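Local atomic coordinates of Peptide/nickel transport system substrate-binding protein (Listeria monocytogenes serotype 1/2a, PDB entry 5KZT), a protein that binds peptides and probably delivers them to a membrane transporter for uptake into the cell. Residues Ile507-Lys512 / Glu523-Lys528; Lys262-Val267 / Ala500-Asp505. One frame throughout, in Å; residues are numbered along the deposited sequence.

How the interactions relate
Both contacts lie on the same side of the chain's centre, each with its own centre about 23 Å from it, and about 13 Å separates the centres of the two. They follow each other along the chain: strand 491-503 ends in interaction 2, and after a short turn strand 507-508 opens interaction 1, so the C-terminal tail passes from the large mixed sheet into a small two-stranded one. Side chains also meet directly, with Lys512 CE 3.6 Å from Val267 CG1 and Leu510 CD2 3.7 Å from Gln503 OE1. The structure holds a bound peptide, but neither contact includes an atom of it; interaction 2 pairs two long strands, interaction 1 two short ones.

Interaction 1. Residues Ile507-Lys512 / Glu523-Lys528; sequences IKNLQK and ETYLTK
Lys508 and Tyr525 exchange two backbone hydrogen bonds, Lys508 N to Tyr525 O at 2.9 Å and Tyr525 N to Lys508 O at 3.1 Å, the first arriving nearly head-on at its carbonyl (C=O...N 174°). The pairing is a short antiparallel two-stranded sheet near the C-terminus, and its two faces differ. The buried one carries Ile507 and Leu526: Ile507 CG1 and Leu526 CD2 lie 4.1 Å apart, the two side chains side by side and pointing the same way, and both pack on Leu17 of strand 16-21. Past the strand end, the buried Thr524 donates from OG1 to Asn509 O at 2.8 Å, coming from above the carbonyl plane. The other face is more exposed. There Lys508 CB lies over the Tyr525 ring in a CH-pi contact, 3.7 Å from the ring centroid; Tyr525 CG sits between its own N and carbonyl carbon (chi1 68°), which brings the ring across toward Lys508. Asn509, an exposed residue in the link after strand 507-508, brings ND2 to the edge of that ring, amide and ring planes 43° apart. At the far end the Lys508 chain, bent at chi2 and chi4, makes weak hydrogen bonds from NZ to Thr527 OG1 (3.4 Å) and to Asp505 O.

Interaction 2. Residues Lys262-Val267 / Ala500-Asp505; sequences KDYVTV and AYLQKD
Tyr501 O takes the N-H of Val265 at 2.9 Å and, beside it, a CA-H...O contact from Tyr264 CA at 3.3 Å. Val265 O answers by accepting Tyr501 N, making Val265 and Tyr501 the hydrogen-bonded pair of an antiparallel join between strands 264-277 and 491-503 in the large mixed sheet of this solute-binding protein. The strand segments are well twisted, 138° between their directions. One more bond, Gln503 N to Asp263 O at 2.9 Å, continues the pairing to the start of strand 264-277 and the end of strand 491-503. On one face the Tyr264 ring, with CG anti to the backbone N (chi1 -175°), slants across to Ala500 on the partner strand, Tyr264 CE1 to Ala500 CB at 3.7 Å; Leu502 CD2 comes to the ring's edge, near its plane, and Leu502 packs further on Leu237 of helix 233-241. The other face carries Val265 and Tyr501: CG2 of Val265 touches Tyr501 CB, and CG2 of Val267 meets CE1 of the same ring, which also makes a cation-pi contact with Arg247. Arg247 NE in addition bonds Gln503 OE1, tying that extended side chain to strand 247-250. Beyond the paired strands the link passes through water. One water accepts from Lys262 NZ and donates to Asp505 OD2; a second donates to Asp263 OD2 at 2.8 Å and accepts from Asp505 N at 2.8 Å.

Interaction 1. Residues Ile507-Lys512 / Glu523-Lys528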
ATOM      1  N   ILE A 507      15.283   2.759 -20.842  1.00 21.59           N
ATOM      2  CA  ILE A 507      15.200   2.197 -19.489  1.00 21.74           C
ATOM      3  C   ILE A 507      15.149   0.660 -19.580  1.00 22.48           C
ATOM      4  O   ILE A 507      14.208   0.113 -20.146  1.00 22.59           O
ATOM      5  CB  ILE A 507      13.955   2.702 -18.729  1.00 21.03           C
ATOM      6  CG1 ILE A 507      13.976   4.226 -18.568  1.00 20.74           C
ATOM      7  CG2 ILE A 507      13.837   2.036 -17.369  1.00 21.14           C
ATOM      8  CD1 ILE A 507      12.664   4.803 -18.054  1.00 20.11           C
ATOM      9  N   LYS A 508      16.137  -0.014 -18.991  1.00 22.97           N
ATOM     10  CA  LYS A 508      16.227  -1.473 -18.968  1.00 24.17           C
ATOM     11  C   LYS A 508      16.194  -1.985 -17.531  1.00 24.32           C
ATOM     12  O   LYS A 508      16.692  -1.319 -16.615  1.00 23.47           O
ATOM     13  CB  LYS A 508      17.539  -1.920 -19.618  1.00 25.68           C
ATOM     14  CG  LYS A 508      17.651  -1.573 -21.089  1.00 26.44           C
ATOM     15  CD  LYS A 508      16.709  -2.451 -21.903  1.00 27.27           C
ATOM     16  CE  LYS A 508      17.018  -2.399 -23.386  1.00 28.26           C
ATOM     17  NZ  LYS A 508      16.546  -1.123 -23.974  1.00 27.87           N
ATOM     18  N   ASN A 509      15.607  -3.162 -17.332  1.00 25.00           N
ATOM     19  CA  ASN A 509      15.585  -3.813 -16.001  1.00 25.74           C
ATOM     20  C   ASN A 509      14.913  -2.971 -14.888  1.00 24.80           C
ATOM     21  O   ASN A 509      15.379  -2.917 -13.742  1.00 24.65           O
ATOM     22  CB  ASN A 509      17.009  -4.274 -15.614  1.00 27.77           C
ATOM     23  CG  ASN A 509      17.138  -5.783 -15.602  1.00 29.89           C
ATOM     24  OD1 ASN A 509      16.435  -6.445 -14.866  1.00 31.08           O
ATOM     25  ND2 ASN A 509      18.004  -6.333 -16.449  1.00 32.12           N
ATOM     26  N   LEU A 510      13.813  -2.315 -15.244  1.00 24.17           N
ATOM     27  CA  LEU A 510      12.980  -1.606 -14.263  1.00 23.63           C
ATOM     28  C   LEU A 510      12.127  -2.649 -13.562  1.00 23.44           C
ATOM     29  O   LEU A 510      11.165  -3.146 -14.131  1.00 24.11           O
ATOM     30  CB  LEU A 510      12.112  -0.553 -14.940  1.00 23.19           C
ATOM     31  CG  LEU A 510      11.210   0.291 -14.029  1.00 22.82           C
ATOM     32  CD1 LEU A 510      12.065   1.116 -13.083  1.00 23.35           C
ATOM     33  CD2 LEU A 510      10.272   1.184 -14.839  1.00 22.72           C
ATOM     34  N   GLN A 511      12.483  -3.018 -12.343  1.00 18.59           N
ATOM     35  CA  GLN A 511      11.763  -4.102 -11.681  1.00 18.25           C
ATOM     36  C   GLN A 511      10.485  -3.596 -11.046  1.00 17.23           C
ATOM     37  O   GLN A 511      10.541  -2.799 -10.116  1.00 15.98           O
ATOM     38  CB  GLN A 511      12.636  -4.761 -10.622  1.00 17.86           C
ATOM     39  CG  GLN A 511      11.936  -5.846  -9.848  1.00 18.29           C
ATOM     40  CD  GLN A 511      12.909  -6.664  -9.035  1.00 18.63           C
ATOM     41  OE1 GLN A 511      13.919  -7.141  -9.573  1.00 19.39           O
ATOM     42  NE2 GLN A 511      12.639  -6.815  -7.750  1.00 18.14           N
ATOM     43  N   LYS A 512       9.344  -4.072 -11.556  1.00 17.64           N
ATOM     44  CA  LYS A 512       8.049  -3.836 -10.943  1.00 17.55           C
ATOM     45  C   LYS A 512       7.751  -5.024 -10.044  1.00 17.22           C
ATOM     46  O   LYS A 512       7.612  -6.142 -10.512  1.00 17.86           O
ATOM     47  CB  LYS A 512       6.947  -3.674 -12.004  1.00 19.11           C
ATOM     48  CG  LYS A 512       5.528  -3.467 -11.456  1.00 20.02           C
ATOM     49  CD  LYS A 512       5.354  -2.085 -10.841  1.00 19.95           C
ATOM     50  CE  LYS A 512       4.089  -1.979 -10.010  1.00 20.83           C
ATOM     51  NZ  LYS A 512       4.201  -2.673  -8.702  1.00 20.10           N
ATOM     52  N   GLU A 523      18.973  -2.678  -9.879  1.00 18.68           N
ATOM     53  CA  GLU A 523      19.732  -3.161 -11.056  1.00 19.75           C
ATOM     54  C   GLU A 523      19.220  -2.576 -12.360  1.00 19.01           C
ATOM     55  O   GLU A 523      19.564  -3.052 -13.436  1.00 19.98           O
ATOM     56  CB  GLU A 523      19.732  -4.690 -11.105  1.00 21.16           C
ATOM     57  CG  GLU A 523      20.311  -5.335  -9.849  1.00 22.41           C
ATOM     58  CD  GLU A 523      20.663  -6.812 -10.033  1.00 24.89           C
ATOM     59  OE1 GLU A 523      21.487  -7.144 -10.896  1.00 26.21           O
ATOM     60  OE2 GLU A 523      20.158  -7.657  -9.270  1.00 26.07           O
ATOM     61  N   THR A 524      18.398  -1.537 -12.266  1.00 18.02           N
ATOM     62  CA  THR A 524      17.962  -0.776 -13.415  1.00 18.04           C
ATOM     63  C   THR A 524      19.156  -0.073 -14.051  1.00 18.57           C
ATOM     64  O   THR A 524      20.096   0.335 -13.363  1.00 19.09           O
ATOM     65  CB  THR A 524      16.892   0.228 -12.976  1.00 17.48           C
ATOM     66  OG1 THR A 524      15.861  -0.517 -12.328  1.00 16.84           O
ATOM     67  CG2 THR A 524      16.314   1.031 -14.142  1.00 17.74           C
ATOM     68  N   TYR A 525      19.138   0.031 -15.368  1.00 19.01           N
ATOM     69  CA  TYR A 525      20.207   0.749 -16.081  1.00 19.99           C
ATOM     70  C   TYR A 525      19.671   1.323 -17.381  1.00 20.60           C
ATOM     71  O   TYR A 525      18.559   0.979 -17.808  1.00 20.23           O
ATOM     72  CB  TYR A 525      21.429  -0.189 -16.328  1.00 20.88           C
ATOM     73  CG  TYR A 525      21.171  -1.306 -17.299  1.00 21.94           C
ATOM     74  CD1 TYR A 525      20.655  -2.530 -16.870  1.00 22.74           C
ATOM     75  CD2 TYR A 525      21.444  -1.146 -18.658  1.00 23.24           C
ATOM     76  CE1 TYR A 525      20.405  -3.559 -17.781  1.00 24.00           C
ATOM     77  CE2 TYR A 525      21.195  -2.157 -19.567  1.00 24.36           C
ATOM     78  CZ  TYR A 525      20.680  -3.356 -19.134  1.00 25.00           C
ATOM     79  OH  TYR A 525      20.422  -4.340 -20.067  1.00 26.91           O
ATOM     80  N   LEU A 526      20.476   2.177 -18.014  1.00 21.55           N
ATOM     81  CA  LEU A 526      20.064   2.887 -19.210  1.00 22.73           C
ATOM     82  C   LEU A 526      20.973   2.504 -20.381  1.00 24.60           C
ATOM     83  O   LEU A 526      22.183   2.391 -20.206  1.00 24.27           O
ATOM     84  CB  LEU A 526      20.119   4.402 -18.994  1.00 22.86           C
ATOM     85  CG  LEU A 526      19.385   5.018 -17.800  1.00 22.54           C
ATOM     86  CD1 LEU A 526      19.445   6.540 -17.876  1.00 23.53           C
ATOM     87  CD2 LEU A 526      17.932   4.563 -17.735  1.00 22.27           C
ATOM     88  N   THR A 527      20.368   2.287 -21.548  1.00 26.38           N
ATOM     89  CA  THR A 527      21.089   2.124 -22.805  1.00 29.46           C
ATOM     90  C   THR A 527      20.836   3.352 -23.690  1.00 32.22           C
ATOM     91  O   THR A 527      20.230   3.236 -24.756  1.00 32.86           O
ATOM     92  CB  THR A 527      20.646   0.853 -23.551  1.00 30.18           C
ATOM     93  OG1 THR A 527      19.231   0.900 -23.801  1.00 30.72           O
ATOM     94  CG2 THR A 527      20.981  -0.386 -22.748  1.00 29.66           C
ATOM     95  N   LYS A 528      21.245   4.528 -23.206  1.00 35.48           N
ATOM     96  CA  LYS A 528      21.032   5.801 -23.938  1.00 39.55           C
ATOM     97  C   LYS A 528      21.957   5.852 -25.142  1.00 42.45           C
ATOM     98  O   LYS A 528      23.128   5.489 -25.024  1.00 42.98           O
ATOM     99  CB  LYS A 528      21.305   7.035 -23.061  1.00 40.53           C
ATOM    100  CG  LYS A 528      20.109   7.519 -22.267  1.00 41.04           C
ATOM    101  CD  LYS A 528      20.432   8.784 -21.488  1.00 42.44           C
ATOM    102  CE  LYS A 528      19.189   9.636 -21.305  1.00 43.99           C
ATOM    103  NZ  LYS A 528      19.464  10.874 -20.529  1.00 45.48           N
TER

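Interaction 2. Residues Lys262-Val267 / Ala500-Asp505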
ATOM      1  N   LYS A 262       4.487   3.849 -29.503  1.00 19.34           N
ATOM      2  CA  LYS A 262       5.505   2.823 -29.303  1.00 20.08           C
ATOM      3  C   LYS A 262       5.952   2.716 -27.844  1.00 19.54           C
ATOM      4  O   LYS A 262       6.221   1.627 -27.384  1.00 19.00           O
ATOM      5  CB  LYS A 262       6.737   3.087 -30.192  1.00 21.13           C
ATOM      6  CG  LYS A 262       7.807   1.986 -30.111  1.00 22.07           C
ATOM      7  CD  LYS A 262       8.944   2.249 -31.074  1.00 23.43           C
ATOM      8  CE  LYS A 262      10.078   1.267 -30.851  1.00 24.46           C
ATOM      9  NZ  LYS A 262      11.133   1.497 -31.863  1.00 25.67           N
ATOM     10  N   ASP A 263       6.013   3.845 -27.134  1.00 19.45           N
ATOM     11  CA  ASP A 263       6.540   3.898 -25.771  1.00 19.57           C
ATOM     12  C   ASP A 263       5.473   3.772 -24.663  1.00 18.48           C
ATOM     13  O   ASP A 263       5.805   3.836 -23.488  1.00 17.93           O
ATOM     14  CB  ASP A 263       7.329   5.197 -25.585  1.00 20.66           C
ATOM     15  CG  ASP A 263       8.556   5.274 -26.466  1.00 22.34           C
ATOM     16  OD1 ASP A 263       9.031   4.243 -27.002  1.00 23.48           O
ATOM     17  OD2 ASP A 263       9.060   6.407 -26.627  1.00 24.94           O
ATOM     18  N   TYR A 264       4.219   3.556 -25.047  1.00 18.17           N
ATOM     19  CA  TYR A 264       3.129   3.378 -24.093  1.00 18.28           C
ATOM     20  C   TYR A 264       3.292   2.034 -23.405  1.00 18.34           C
ATOM     21  O   TYR A 264       3.623   1.026 -24.048  1.00 18.51           O
ATOM     22  CB  TYR A 264       1.804   3.398 -24.816  1.00 18.53           C
ATOM     23  CG  TYR A 264       0.543   3.353 -23.987  1.00 18.55           C
ATOM     24  CD1 TYR A 264       0.032   4.510 -23.377  1.00 18.60           C
ATOM     25  CD2 TYR A 264      -0.194   2.180 -23.880  1.00 18.92           C
ATOM     26  CE1 TYR A 264      -1.166   4.472 -22.671  1.00 18.79           C
ATOM     27  CE2 TYR A 264      -1.388   2.130 -23.166  1.00 19.24           C
ATOM     28  CZ  TYR A 264      -1.865   3.275 -22.566  1.00 19.03           C
ATOM     29  OH  TYR A 264      -3.056   3.224 -21.899  1.00 19.63           O
ATOM     30  N   VAL A 265       3.094   2.026 -22.105  1.00 18.38           N
ATOM     31  CA  VAL A 265       3.139   0.790 -21.343  1.00 19.18           C
ATOM     32  C   VAL A 265       2.024   0.832 -20.313  1.00 19.84           C
ATOM     33  O   VAL A 265       1.590   1.913 -19.896  1.00 18.98           O
ATOM     34  CB  VAL A 265       4.496   0.568 -20.624  1.00 19.14           C
ATOM     35  CG1 VAL A 265       5.635   0.404 -21.610  1.00 19.65           C
ATOM     36  CG2 VAL A 265       4.816   1.699 -19.672  1.00 18.61           C
ATOM     37  N   THR A 266       1.585  -0.355 -19.910  1.00 21.50           N
ATOM     38  CA  THR A 266       0.540  -0.519 -18.905  1.00 22.97           C
ATOM     39  C   THR A 266       1.097  -1.409 -17.812  1.00 23.31           C
ATOM     40  O   THR A 266       1.728  -2.427 -18.097  1.00 23.66           O
ATOM     41  CB  THR A 266      -0.729  -1.214 -19.463  1.00 24.50           C
ATOM     42  OG1 THR A 266      -1.135  -0.608 -20.692  1.00 25.45           O
ATOM     43  CG2 THR A 266      -1.867  -1.096 -18.488  1.00 24.88           C
ATOM     44  N   VAL A 267       0.838  -1.031 -16.566  1.00 23.52           N
ATOM     45  CA  VAL A 267       1.285  -1.788 -15.412  1.00 23.81           C
ATOM     46  C   VAL A 267       0.021  -2.209 -14.663  1.00 25.08           C
ATOM     47  O   VAL A 267      -0.769  -1.346 -14.300  1.00 24.58           O
ATOM     48  CB  VAL A 267       2.201  -0.892 -14.548  1.00 23.34           C
ATOM     49  CG1 VAL A 267       2.494  -1.514 -13.183  1.00 23.49           C
ATOM     50  CG2 VAL A 267       3.496  -0.603 -15.309  1.00 23.18           C
ATOM     51  N   ALA A 500      -1.043   3.651 -16.675  1.00 19.59           N
ATOM     52  CA  ALA A 500      -0.466   3.832 -18.019  1.00 19.38           C
ATOM     53  C   ALA A 500       0.644   4.870 -17.963  1.00 19.09           C
ATOM     54  O   ALA A 500       0.558   5.854 -17.220  1.00 18.56           O
ATOM     55  CB  ALA A 500      -1.530   4.251 -19.011  1.00 20.08           C
ATOM     56  N   TYR A 501       1.662   4.652 -18.785  1.00 18.96           N
ATOM     57  CA  TYR A 501       2.833   5.513 -18.865  1.00 18.90           C
ATOM     58  C   TYR A 501       3.311   5.608 -20.296  1.00 18.99           C
ATOM     59  O   TYR A 501       3.061   4.706 -21.106  1.00 19.08           O
ATOM     60  CB  TYR A 501       4.022   4.948 -18.082  1.00 18.97           C
ATOM     61  CG  TYR A 501       3.850   4.717 -16.600  1.00 19.01           C
ATOM     62  CD1 TYR A 501       3.334   3.525 -16.123  1.00 19.28           C
ATOM     63  CD2 TYR A 501       4.272   5.668 -15.678  1.00 19.50           C
ATOM     64  CE1 TYR A 501       3.198   3.286 -14.755  1.00 19.53           C
ATOM     65  CE2 TYR A 501       4.144   5.454 -14.308  1.00 19.64           C
ATOM     66  CZ  TYR A 501       3.615   4.255 -13.853  1.00 19.92           C
ATOM     67  OH  TYR A 501       3.494   4.037 -12.501  1.00 20.11           O
ATOM     68  N   LEU A 502       3.996   6.704 -20.605  1.00 18.73           N
ATOM     69  CA  LEU A 502       5.007   6.666 -21.643  1.00 18.92           C
ATOM     70  C   LEU A 502       6.305   6.373 -20.930  1.00 18.55           C
ATOM     71  O   LEU A 502       6.562   6.938 -19.864  1.00 17.99           O
ATOM     72  CB  LEU A 502       5.107   7.978 -22.410  1.00 19.56           C
ATOM     73  CG  LEU A 502       3.962   8.369 -23.337  1.00 20.30           C
ATOM     74  CD1 LEU A 502       4.403   9.550 -24.196  1.00 21.08           C
ATOM     75  CD2 LEU A 502       3.509   7.221 -24.230  1.00 20.77           C
ATOM     76  N   GLN A 503       7.112   5.475 -21.501  1.00 18.79           N
ATOM     77  CA  GLN A 503       8.372   5.052 -20.908  1.00 18.94           C
ATOM     78  C   GLN A 503       9.444   5.011 -21.972  1.00 19.64           C
ATOM     79  O   GLN A 503       9.281   4.297 -22.949  1.00 19.67           O
ATOM     80  CB  GLN A 503       8.213   3.658 -20.306  1.00 19.16           C
ATOM     81  CG  GLN A 503       9.440   3.160 -19.558  1.00 19.46           C
ATOM     82  CD  GLN A 503       9.199   1.810 -18.898  1.00 19.89           C
ATOM     83  OE1 GLN A 503       8.355   1.681 -18.014  1.00 19.43           O
ATOM     84  NE2 GLN A 503       9.932   0.796 -19.342  1.00 20.91           N
ATOM     85  N   LYS A 504      10.547   5.740 -21.781  1.00 20.25           N
ATOM     86  CA  LYS A 504      11.599   5.764 -22.804  1.00 21.32           C
ATOM     87  C   LYS A 504      12.155   4.364 -23.037  1.00 21.73           C
ATOM     88  O   LYS A 504      12.364   3.601 -22.081  1.00 21.44           O
ATOM     89  CB  LYS A 504      12.766   6.665 -22.425  1.00 21.90           C
ATOM     90  CG  LYS A 504      12.414   8.122 -22.238  1.00 22.59           C
ATOM     91  CD  LYS A 504      12.207   8.884 -23.516  1.00 23.58           C
ATOM     92  CE  LYS A 504      11.984  10.335 -23.100  1.00 24.35           C
ATOM     93  NZ  LYS A 504      11.609  11.178 -24.230  1.00 25.39           N
ATOM     94  N   ASP A 505      12.430   4.039 -24.298  1.00 22.35           N
ATOM     95  CA  ASP A 505      12.950   2.713 -24.634  1.00 23.54           C
ATOM     96  C   ASP A 505      14.305   2.353 -23.989  1.00 23.28           C
ATOM     97  O   ASP A 505      14.612   1.175 -23.832  1.00 23.92           O
ATOM     98  CB  ASP A 505      13.003   2.488 -26.168  1.00 25.27           C
ATOM     99  CG  ASP A 505      13.908   3.479 -26.910  1.00 26.31           C
ATOM    100  OD1 ASP A 505      14.625   4.299 -26.296  1.00 26.67           O
ATOM    101  OD2 ASP A 505      13.891   3.430 -28.159  1.00 28.68           O
TER
HETATM  102  O   HOH W   1      13.300   1.040 -29.599  1.00 39.02           O
HETATM  103  O   HOH W   2      11.845   5.988 -26.253  1.00 23.62           O